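Local structure of structure-specific endonuclease subunit SLX1 (Candida glabrata, 4XLG) at residues 130-135 with 159-164; 19-24 with 55-60; 199-204 with 292-297. The protein probably serves as the catalytic subunit of the SLX1-SLX4 endonuclease, which nicks branched DNA near its junctions during repair and recombination. The protein carries 1 engineered substitution. One frame throughout, in Å; residues are numbered along the deposited sequence. Where two conformers were deposited one is given.

Contact 1: 130-135 with 159-164; sequences LHFFNQ and YTVSLS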
loop_
_atom_site.group_PDB
_atom_site.type_symbol
_atom_site.label_atom_id
_atom_site.label_comp_id
_atom_site.label_asym_id
_atom_site.label_seq_id
_atom_site.Cartn_x
_atom_site.Cartn_y
_atom_site.Cartn_z
ATOM N N LEU B 130 2.275 -0.962 9.051
ATOM C CA LEU B 130 1.378 -0.553 10.140
ATOM C C LEU B 130 2.238 0.249 11.150
ATOM O O LEU B 130 3.158 -0.299 11.756
ATOM C CB LEU B 130 0.752 -1.804 10.803
ATOM C CG LEU B 130 0.098 -1.564 12.175
ATOM C CD1 LEU B 130 -1.042 -0.536 12.059
ATOM C CD2 LEU B 130 -0.371 -2.952 12.668
ATOM N N HIS B 131 1.917 1.527 11.335
ATOM C CA HIS B 131 2.734 2.385 12.197
ATOM C C HIS B 131 1.898 2.866 13.386
ATOM O O HIS B 131 0.807 3.434 13.163
ATOM C CB HIS B 131 3.209 3.638 11.449
ATOM C CG HIS B 131 4.051 4.528 12.322
ATOM N ND1 HIS B 131 5.399 4.310 12.531
ATOM C CD2 HIS B 131 3.709 5.574 13.129
ATOM C CE1 HIS B 131 5.860 5.186 13.409
ATOM N NE2 HIS B 131 4.857 5.978 13.769
ATOM N N PHE B 132 2.420 2.690 14.606
ATOM C CA PHE B 132 1.760 3.231 15.819
ATOM C C PHE B 132 2.409 4.503 16.339
ATOM O O PHE B 132 3.637 4.595 16.417
ATOM C CB PHE B 132 1.796 2.170 16.956
ATOM C CG PHE B 132 0.959 0.992 16.629
ATOM C CD1 PHE B 132 -0.424 1.053 16.857
ATOM C CD2 PHE B 132 1.510 -0.153 16.068
ATOM C CE1 PHE B 132 -1.266 -0.036 16.538
ATOM C CE2 PHE B 132 0.692 -1.290 15.776
ATOM C CZ PHE B 132 -0.706 -1.227 15.992
ATOM N N PHE B 133 1.579 5.482 16.685
ATOM C CA PHE B 133 2.054 6.712 17.298
ATOM C C PHE B 133 1.872 6.666 18.793
ATOM O O PHE B 133 2.302 7.580 19.535
ATOM C CB PHE B 133 1.271 7.896 16.766
ATOM C CG PHE B 133 1.410 8.079 15.279
ATOM C CD1 PHE B 133 2.614 8.626 14.754
ATOM C CD2 PHE B 133 0.365 7.707 14.413
ATOM C CE1 PHE B 133 2.743 8.823 13.365
ATOM C CE2 PHE B 133 0.475 7.905 13.004
ATOM C CZ PHE B 133 1.672 8.472 12.481
ATOM N N ASN B 134 1.189 5.620 19.234
ATOM C CA ASN B 134 0.922 5.459 20.677
ATOM C C ASN B 134 1.301 4.047 21.071
ATOM O O ASN B 134 0.826 3.076 20.456
ATOM C CB ASN B 134 -0.568 5.736 21.013
ATOM C CG ASN B 134 -0.844 5.674 22.532
ATOM O OD1 ASN B 134 -0.780 4.599 23.135
ATOM N ND2 ASN B 134 -1.113 6.846 23.156
ATOM N N GLN B 135 2.183 3.919 22.051
ATOM C CA GLN B 135 2.719 2.620 22.452
ATOM C C GLN B 135 1.688 1.755 23.191
ATOM O O GLN B 135 1.740 0.524 23.109
ATOM C CB GLN B 135 3.962 2.808 23.338
ATOM C CG GLN B 135 4.570 1.504 23.895
ATOM C CD GLN B 135 4.010 1.108 25.256
ATOM O OE1 GLN B 135 3.678 1.960 26.081
ATOM N NE2 GLN B 135 3.899 -0.197 25.492
ATOM N N TYR B 159 3.907 -7.814 6.002
ATOM C CA TYR B 159 3.710 -6.402 6.335
ATOM C C TYR B 159 4.756 -6.004 7.390
ATOM O O TYR B 159 5.383 -6.869 7.993
ATOM C CB TYR B 159 2.276 -6.131 6.820
ATOM C CG TYR B 159 1.877 -6.914 8.042
ATOM C CD1 TYR B 159 1.188 -8.128 7.909
ATOM C CD2 TYR B 159 2.160 -6.444 9.321
ATOM C CE1 TYR B 159 0.821 -8.862 9.034
ATOM C CE2 TYR B 159 1.784 -7.168 10.446
ATOM C CZ TYR B 159 1.127 -8.375 10.292
ATOM O OH TYR B 159 0.757 -9.096 11.404
ATOM N N THR B 160 5.005 -4.702 7.531
ATOM C CA THR B 160 5.971 -4.139 8.480
ATOM C C THR B 160 5.203 -3.470 9.627
ATOM O O THR B 160 4.144 -2.883 9.394
ATOM C CB THR B 160 6.886 -3.096 7.774
ATOM O OG1 THR B 160 7.612 -3.783 6.776
ATOM C CG2 THR B 160 7.910 -2.435 8.749
ATOM N N VAL B 161 5.718 -3.589 10.852
ATOM C CA VAL B 161 5.112 -2.871 12.005
ATOM C C VAL B 161 6.156 -1.939 12.600
ATOM O O VAL B 161 7.311 -2.364 12.824
ATOM C CB VAL B 161 4.573 -3.850 13.104
ATOM C CG1 VAL B 161 3.845 -3.028 14.179
ATOM C CG2 VAL B 161 3.592 -4.802 12.456
ATOM N N SER B 162 5.783 -0.681 12.853
ATOM C CA SER B 162 6.741 0.248 13.433
ATOM C C SER B 162 6.057 1.055 14.532
ATOM O O SER B 162 4.824 1.111 14.610
ATOM C CB SER B 162 7.363 1.164 12.359
ATOM O OG SER B 162 6.358 1.796 11.576
ATOM N N LEU B 163 6.896 1.664 15.370
ATOM C CA LEU B 163 6.408 2.435 16.529
ATOM C C LEU B 163 7.236 3.703 16.611
ATOM O O LEU B 163 8.488 3.642 16.537
ATOM C CB LEU B 163 6.547 1.618 17.835
ATOM C CG LEU B 163 6.221 2.388 19.132
ATOM C CD1 LEU B 163 4.719 2.636 19.244
ATOM C CD2 LEU B 163 6.731 1.554 20.371
ATOM N N SER B 164 6.566 4.841 16.733
ATOM C CA SER B 164 7.285 6.112 16.784
ATOM C C SER B 164 8.313 6.157 17.888
ATOM O O SER B 164 8.048 5.718 18.992
ATOM C CB SER B 164 6.308 7.268 17.006
ATOM O OG SER B 164 5.684 7.655 15.807
#

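Contact 2: 19-24 with 55-60; sequences ISKRQS and DGTRPW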
loop_
_atom_site.group_PDB
_atom_site.type_symbol
_atom_site.label_atom_id
_atom_site.label_comp_id
_atom_site.label_asym_id
_atom_site.label_seq_id
_atom_site.Cartn_x
_atom_site.Cartn_y
_atom_site.Cartn_z
ATOM N N ILE B 19 -9.105 12.372 22.299
ATOM C CA ILE B 19 -8.323 12.420 23.549
ATOM C C ILE B 19 -9.202 12.465 24.783
ATOM O O ILE B 19 -8.968 11.741 25.750
ATOM C CB ILE B 19 -7.328 13.635 23.482
ATOM C CG1 ILE B 19 -6.331 13.303 22.356
ATOM C CG2 ILE B 19 -6.582 13.858 24.827
ATOM C CD1 ILE B 19 -5.580 14.613 21.832
ATOM N N SER B 20 -10.238 13.268 24.749
ATOM C CA SER B 20 -11.140 13.371 25.908
ATOM C C SER B 20 -12.180 12.237 25.905
ATOM O O SER B 20 -12.536 11.736 26.978
ATOM C CB SER B 20 -11.837 14.758 25.894
ATOM O OG SER B 20 -12.683 14.942 27.021
ATOM N N LYS B 21 -12.732 11.896 24.738
ATOM C CA LYS B 21 -13.866 10.919 24.696
ATOM C C LYS B 21 -13.249 9.614 24.213
ATOM O O LYS B 21 -13.227 9.314 23.036
ATOM C CB LYS B 21 -14.983 11.409 23.738
ATOM C CG LYS B 21 -15.644 12.626 24.380
ATOM C CD LYS B 21 -16.869 13.212 23.635
ATOM C CE LYS B 21 -18.081 12.480 23.921
ATOM N NZ LYS B 21 -19.297 13.306 23.556
ATOM N N ARG B 22 -12.730 8.835 25.155
ATOM C CA ARG B 22 -11.769 7.836 24.723
ATOM C C ARG B 22 -12.405 6.611 24.051
ATOM O O ARG B 22 -11.663 5.792 23.518
ATOM C CB ARG B 22 -10.949 7.406 25.900
ATOM C CG ARG B 22 -10.225 8.687 26.385
ATOM C CD ARG B 22 -9.095 8.308 27.166
ATOM N NE ARG B 22 -8.107 7.507 26.451
ATOM C CZ ARG B 22 -7.423 7.876 25.366
ATOM N NH1 ARG B 22 -7.694 8.993 24.736
ATOM N NH2 ARG B 22 -6.466 7.079 24.892
ATOM N N GLN B 23 -13.739 6.507 24.081
ATOM C CA GLN B 23 -14.432 5.459 23.284
ATOM C C GLN B 23 -14.814 5.953 21.892
ATOM O O GLN B 23 -15.426 5.201 21.143
ATOM C CB GLN B 23 -15.696 4.934 24.013
ATOM C CG GLN B 23 -15.292 4.380 25.356
ATOM C CD GLN B 23 -16.477 3.963 26.243
ATOM O OE1 GLN B 23 -17.234 3.094 25.880
ATOM N NE2 GLN B 23 -16.611 4.588 27.406
ATOM N N SER B 24 -14.460 7.193 21.527
ATOM C CA SER B 24 -14.753 7.694 20.153
ATOM C C SER B 24 -13.564 7.505 19.235
ATOM O O SER B 24 -12.448 7.916 19.548
ATOM C CB SER B 24 -15.152 9.195 20.103
ATOM O OG SER B 24 -16.398 9.416 20.834
ATOM N N ASP B 55 -17.921 19.576 21.467
ATOM C CA ASP B 55 -18.465 18.801 22.588
ATOM C C ASP B 55 -17.354 18.026 23.301
ATOM O O ASP B 55 -17.642 17.178 24.140
ATOM C CB ASP B 55 -19.556 17.855 22.109
ATOM C CG ASP B 55 -19.021 16.683 21.290
ATOM O OD1 ASP B 55 -17.856 16.637 20.865
ATOM O OD2 ASP B 55 -19.817 15.752 21.061
ATOM N N GLY B 56 -16.113 18.368 22.986
ATOM C CA GLY B 56 -14.931 17.710 23.522
ATOM C C GLY B 56 -14.446 16.493 22.730
ATOM O O GLY B 56 -13.460 15.874 23.107
ATOM N N THR B 57 -15.105 16.132 21.631
ATOM C CA THR B 57 -14.566 15.056 20.792
ATOM C C THR B 57 -13.190 15.459 20.221
ATOM O O THR B 57 -12.205 14.713 20.316
ATOM C CB THR B 57 -15.496 14.729 19.638
ATOM O OG1 THR B 57 -16.739 14.274 20.191
ATOM C CG2 THR B 57 -14.938 13.603 18.826
ATOM N N ARG B 58 -13.124 16.648 19.645
ATOM C CA ARG B 58 -11.801 17.246 19.344
ATOM C C ARG B 58 -11.099 17.768 20.613
ATOM O O ARG B 58 -11.734 18.293 21.538
ATOM C CB ARG B 58 -12.009 18.417 18.373
ATOM C CG ARG B 58 -12.627 17.994 17.056
ATOM C CD ARG B 58 -13.028 19.338 16.409
ATOM N NE ARG B 58 -13.565 19.153 15.090
ATOM C CZ ARG B 58 -14.847 18.910 14.822
ATOM N NH1 ARG B 58 -15.723 18.747 15.823
ATOM N NH2 ARG B 58 -15.240 18.832 13.554
ATOM N N PRO B 59 -9.766 17.671 20.655
ATOM C CA PRO B 59 -8.933 17.119 19.580
ATOM C C PRO B 59 -8.836 15.595 19.572
ATOM O O PRO B 59 -8.944 14.935 20.644
ATOM C CB PRO B 59 -7.510 17.693 19.898
ATOM C CG PRO B 59 -7.541 17.928 21.418
ATOM C CD PRO B 59 -8.990 18.302 21.760
ATOM N N TRP B 60 -8.540 15.085 18.399
ATOM C CA TRP B 60 -8.293 13.673 18.175
ATOM C C TRP B 60 -6.811 13.392 18.292
ATOM O O TRP B 60 -5.989 14.191 17.836
ATOM C CB TRP B 60 -8.724 13.297 16.744
ATOM C CG TRP B 60 -10.161 13.439 16.439
ATOM C CD1 TRP B 60 -10.775 14.522 15.827
ATOM C CD2 TRP B 60 -11.164 12.447 16.606
ATOM N NE1 TRP B 60 -12.113 14.244 15.631
ATOM C CE2 TRP B 60 -12.369 12.971 16.079
ATOM C CE3 TRP B 60 -11.157 11.153 17.146
ATOM C CZ2 TRP B 60 -13.569 12.242 16.068
ATOM C CZ3 TRP B 60 -12.353 10.412 17.138
ATOM C CH2 TRP B 60 -13.542 10.955 16.608
HETATM O O HOH W 1 -10.617 15.441 22.938
HETATM O O HOH W 2 -19.707 15.853 25.092
HETATM O O HOH W 3 -17.619 11.702 19.991
#

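Contact 3: 199-204 with 292-297; sequences AEKTKT and IYYSIK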
loop_
_atom_site.group_PDB
_atom_site.type_symbol
_atom_site.label_atom_id
_atom_site.label_comp_id
_atom_site.label_asym_id
_atom_site.label_seq_id
_atom_site.Cartn_x
_atom_site.Cartn_y
_atom_site.Cartn_z
ATOM N N ALA B 199 11.051 12.517 2.582
ATOM C CA ALA B 199 12.457 12.842 2.372
ATOM C C ALA B 199 13.257 11.600 1.972
ATOM O O ALA B 199 14.203 11.677 1.157
ATOM C CB ALA B 199 13.037 13.457 3.659
ATOM N N GLU B 200 12.909 10.462 2.560
ATOM C CA GLU B 200 13.596 9.224 2.224
ATOM C C GLU B 200 13.322 8.790 0.780
ATOM O O GLU B 200 14.240 8.344 0.100
ATOM C CB GLU B 200 13.194 8.083 3.167
ATOM C CG GLU B 200 13.767 8.281 4.579
ATOM C CD GLU B 200 13.274 7.249 5.609
ATOM O OE1 GLU B 200 12.164 6.668 5.434
ATOM O OE2 GLU B 200 14.010 7.047 6.606
ATOM N N LYS B 201 12.072 8.907 0.336
ATOM C CA LYS B 201 11.767 8.574 -1.053
ATOM C C LYS B 201 12.487 9.552 -1.984
ATOM O O LYS B 201 12.950 9.158 -3.055
ATOM C CB LYS B 201 10.275 8.633 -1.313
ATOM C CG LYS B 201 9.581 7.372 -0.743
ATOM C CD LYS B 201 8.076 7.366 -1.079
ATOM C CE LYS B 201 7.522 5.909 -0.901
ATOM N NZ LYS B 201 6.206 5.796 -1.599
ATOM N N THR B 202 12.516 10.826 -1.599
ATOM C CA THR B 202 13.230 11.819 -2.440
ATOM C C THR B 202 14.680 11.434 -2.615
ATOM O O THR B 202 15.206 11.432 -3.735
ATOM C CB THR B 202 13.118 13.254 -1.835
ATOM O OG1 THR B 202 11.710 13.557 -1.694
ATOM C CG2 THR B 202 13.776 14.271 -2.731
ATOM N N LYS B 203 15.339 11.127 -1.496
ATOM C CA LYS B 203 16.747 10.749 -1.525
ATOM C C LYS B 203 16.981 9.494 -2.391
ATOM O O LYS B 203 17.921 9.453 -3.217
ATOM C CB LYS B 203 17.256 10.525 -0.093
ATOM C CG LYS B 203 18.733 10.065 -0.014
ATOM C CD LYS B 203 19.070 9.613 1.416
ATOM C CE LYS B 203 20.502 9.116 1.546
ATOM N NZ LYS B 203 21.522 10.205 1.494
ATOM N N THR B 204 16.152 8.473 -2.191
ATOM C CA THR B 204 16.311 7.232 -2.936
ATOM C C THR B 204 16.062 7.423 -4.445
ATOM O O THR B 204 16.804 6.894 -5.265
ATOM C CB THR B 204 15.384 6.141 -2.356
ATOM O OG1 THR B 204 15.708 6.014 -0.963
ATOM C CG2 THR B 204 15.609 4.777 -3.042
ATOM N N ILE B 292 7.880 -1.033 -7.803
ATOM C CA ILE B 292 7.035 -0.346 -8.763
ATOM C C ILE B 292 6.978 1.152 -8.520
ATOM O O ILE B 292 6.953 1.972 -9.479
ATOM C CB ILE B 292 5.600 -0.913 -8.705
ATOM C CG1 ILE B 292 5.603 -2.435 -9.110
ATOM C CG2 ILE B 292 4.695 -0.156 -9.676
ATOM C CD1 ILE B 292 6.260 -2.745 -10.543
ATOM N N TYR B 293 6.936 1.526 -7.242
ATOM C CA TYR B 293 6.916 2.960 -6.899
ATOM C C TYR B 293 8.082 3.687 -7.589
ATOM O O TYR B 293 7.886 4.655 -8.322
ATOM C CB TYR B 293 6.999 3.199 -5.390
ATOM C CG TYR B 293 7.237 4.673 -5.069
ATOM C CD1 TYR B 293 6.167 5.592 -5.096
ATOM C CD2 TYR B 293 8.536 5.145 -4.813
ATOM C CE1 TYR B 293 6.397 6.989 -4.875
ATOM C CE2 TYR B 293 8.786 6.525 -4.584
ATOM C CZ TYR B 293 7.702 7.428 -4.619
ATOM O OH TYR B 293 7.918 8.728 -4.387
ATOM N N TYR B 294 9.288 3.173 -7.405
ATOM C CA TYR B 294 10.415 3.892 -7.974
ATOM C C TYR B 294 10.450 3.747 -9.505
ATOM O O TYR B 294 10.827 4.684 -10.218
ATOM C CB TYR B 294 11.717 3.386 -7.359
ATOM C CG TYR B 294 11.845 3.820 -5.912
ATOM C CD1 TYR B 294 12.098 5.163 -5.594
ATOM C CD2 TYR B 294 11.684 2.903 -4.877
ATOM C CE1 TYR B 294 12.188 5.590 -4.257
ATOM C CE2 TYR B 294 11.788 3.304 -3.536
ATOM C CZ TYR B 294 12.007 4.649 -3.232
ATOM O OH TYR B 294 12.139 5.065 -1.918
ATOM N N SER B 295 10.071 2.565 -9.981
ATOM C CA SER B 295 10.106 2.273 -11.399
ATOM C C SER B 295 9.271 3.269 -12.178
ATOM O O SER B 295 9.730 3.903 -13.135
ATOM C CB SER B 295 9.603 0.825 -11.669
ATOM O OG SER B 295 9.901 0.526 -13.026
ATOM N N ILE B 296 8.036 3.428 -11.762
ATOM C CA ILE B 296 7.129 4.310 -12.484
ATOM C C ILE B 296 7.476 5.769 -12.282
ATOM O O ILE B 296 7.492 6.546 -13.237
ATOM C CB ILE B 296 5.671 4.061 -12.038
ATOM C CG1 ILE B 296 5.240 2.655 -12.448
ATOM C CG2 ILE B 296 4.738 5.138 -12.595
ATOM C CD1 ILE B 296 3.840 2.364 -11.930
ATOM N N LYS B 297 7.855 6.151 -11.060
ATOM C CA LYS B 297 8.134 7.572 -10.842
ATOM C C LYS B 297 9.393 8.033 -11.579
ATOM O O LYS B 297 9.480 9.186 -12.036
ATOM C CB LYS B 297 8.269 7.851 -9.348
ATOM C CG LYS B 297 8.280 9.362 -9.069
ATOM C CD LYS B 297 7.938 9.558 -7.620
ATOM C CE LYS B 297 7.891 11.036 -7.290
ATOM N NZ LYS B 297 6.934 11.788 -8.142
#

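Contact 1: 130-135 with 159-164
His131 shows how a buried imidazole can be held by one neighbouring strand at both of its nitrogens. Its CG stands anti to the backbone N (chi1 -180°), which lays the ring alongside strand 160-164. There ND1 lies 2.9 Å from Ser162 OG, and NE2 lies 2.8 Å from Ser164 OG; both hydroxyls sit at the ring edge, close to its plane. Ser162 reaches ND1 because its OG is turned in between its own N and carbonyl carbon (chi1 52°). Hydrogen bonds with two separate serines fix the rotation of the imidazole, and its CD2 corner rests over one face of Phe133, toward the rim. The residues alternating with these point to the other face of the sheet. Phe132 directs the edge of its ring at Val161, CE2 lying 3.9 Å from CG1, while Leu163 CD1 comes 3.7 Å from Phe132 CB. Along the backbone, Phe132 N bonds to Ser162 O at 2.9 Å, and Ser164 N to Phe132 O at 3.0 Å. Phe133 and His131 meet helix 176-213. Helix 135-143 lies in the connection between the two adjacent parallel strands and packs on Leu130, Phe132 and Val161, which makes the unit a right-handed beta-alpha-beta crossover.

Contact 2: 19-24 with 55-60
Ile19 and Lys21 belong to the hairpin loop between strands 12-18 and 25-30 of the GIY-YIG domain, and they dock against residues 55-60, the lead-in to strand 60-67. The loop closes through a type I turn from Lys21 to Ser24. Its one direct hydrogen bond to the partner segment runs from Ile19 N to Pro59 O, 3.1 Å long and nearly straight at 168°. Pro59, which follows a cis peptide bond, also offers its CG to Ile19 CD1 at 3.9 Å, the two side chains crossing at about a right angle; Ile179 of helix 176-213 touches both. Water 1 extends the backbone link, accepting from Ser20 N at 2.9 Å and lying beside the carbonyls of Gly56 and Pro59. Trp60 turns the CZ3 edge of its indole to Ser24 O, 3.5 Å away, while Thr57 CG2 rests over one face of the ring. The Lys21 chain turns about its CG-CD bond (chi3 81°), which brings NZ to within 3.5 Å of Asp55 OD2, a long salt bridge. The other carboxylate oxygen, OD1, accepts from Thr57 N, which closes an Asx turn, and also from Thr57 OG1 at 2.7 Å. Two bonds to OD1 therefore hold the carboxylate in place, with OD2 toward the lysine, and water 2, joining Lys21 NZ to Asp55 O, backs up an ion pair probably modest at so solvated a surface.

Contact 3: 199-204 with 292-297
Lys201 NZ is gripped from two directions: the ring of Tyr293 lies under it, and the backbone carbonyl of Asp9 takes a hydrogen bond from it. The contact illustrates how a cation-pi pair can tie two helices whose backbones stay well apart, here the long helix 176-213 and helix 288-299, which packs through Ile292 and Ser295 on Leu253, next to zinc ligand His252 of the SLX1-type zinc finger. The short segments cross at -58° with their axes 11.6 Å apart, so long side chains must bridge the gap. Lys201 does this with a chain extended beyond CG, setting NZ 3.5 Å from the centroid of the Tyr293 ring, only 13° off the ring normal. CE follows over the same face, 3.9 Å from that centroid, as a CH-pi contact. Facing the pi cloud should stabilise the ammonium charge, and the tyrosine is itself anchored by a hydrogen bond from its OH to Asp9 OD1. Asp9 thus bonds to both partners, through its backbone O and its carboxylate. The second aromatic, Tyr294, stands between two groups on opposite faces of its ring: CD2 of the adjacent Tyr293 lies 3.5 Å above the plane on one, and Thr204 CG2 approaches from the other, 4.0 Å from the centroid. Tyr208, one turn further along the long helix, adds an edge-to-face contact. The hydroxyl end of Tyr294 slots between Lys201 and Thr204 on the long helix, where OH lies 3.6 Å from Lys201 CA and 3.4 Å from Thr204 CB.

How the contacts relate
Helix 176-213 is the thread through this example: its early turns touch Ile19 and Pro59 of contact 2, its middle covers Phe133 and His131 of contact 1, and residues 199-204 supply half of contact 3. Contacts 1 and 2 have centres 22 Å apart and nearest atoms about 6 Å apart; both involve the five-stranded mixed sheet, contact 2 at loops bordering its GIY-YIG strands and contact 1 at its far edge. Contact 3 belongs to the zinc-finger end, with the Thr204 side chain about 12 Å from a zinc ion. Its centre is 22 Å from that of contact 1 and 37 Å from that of contact 2, across the centre of the chain.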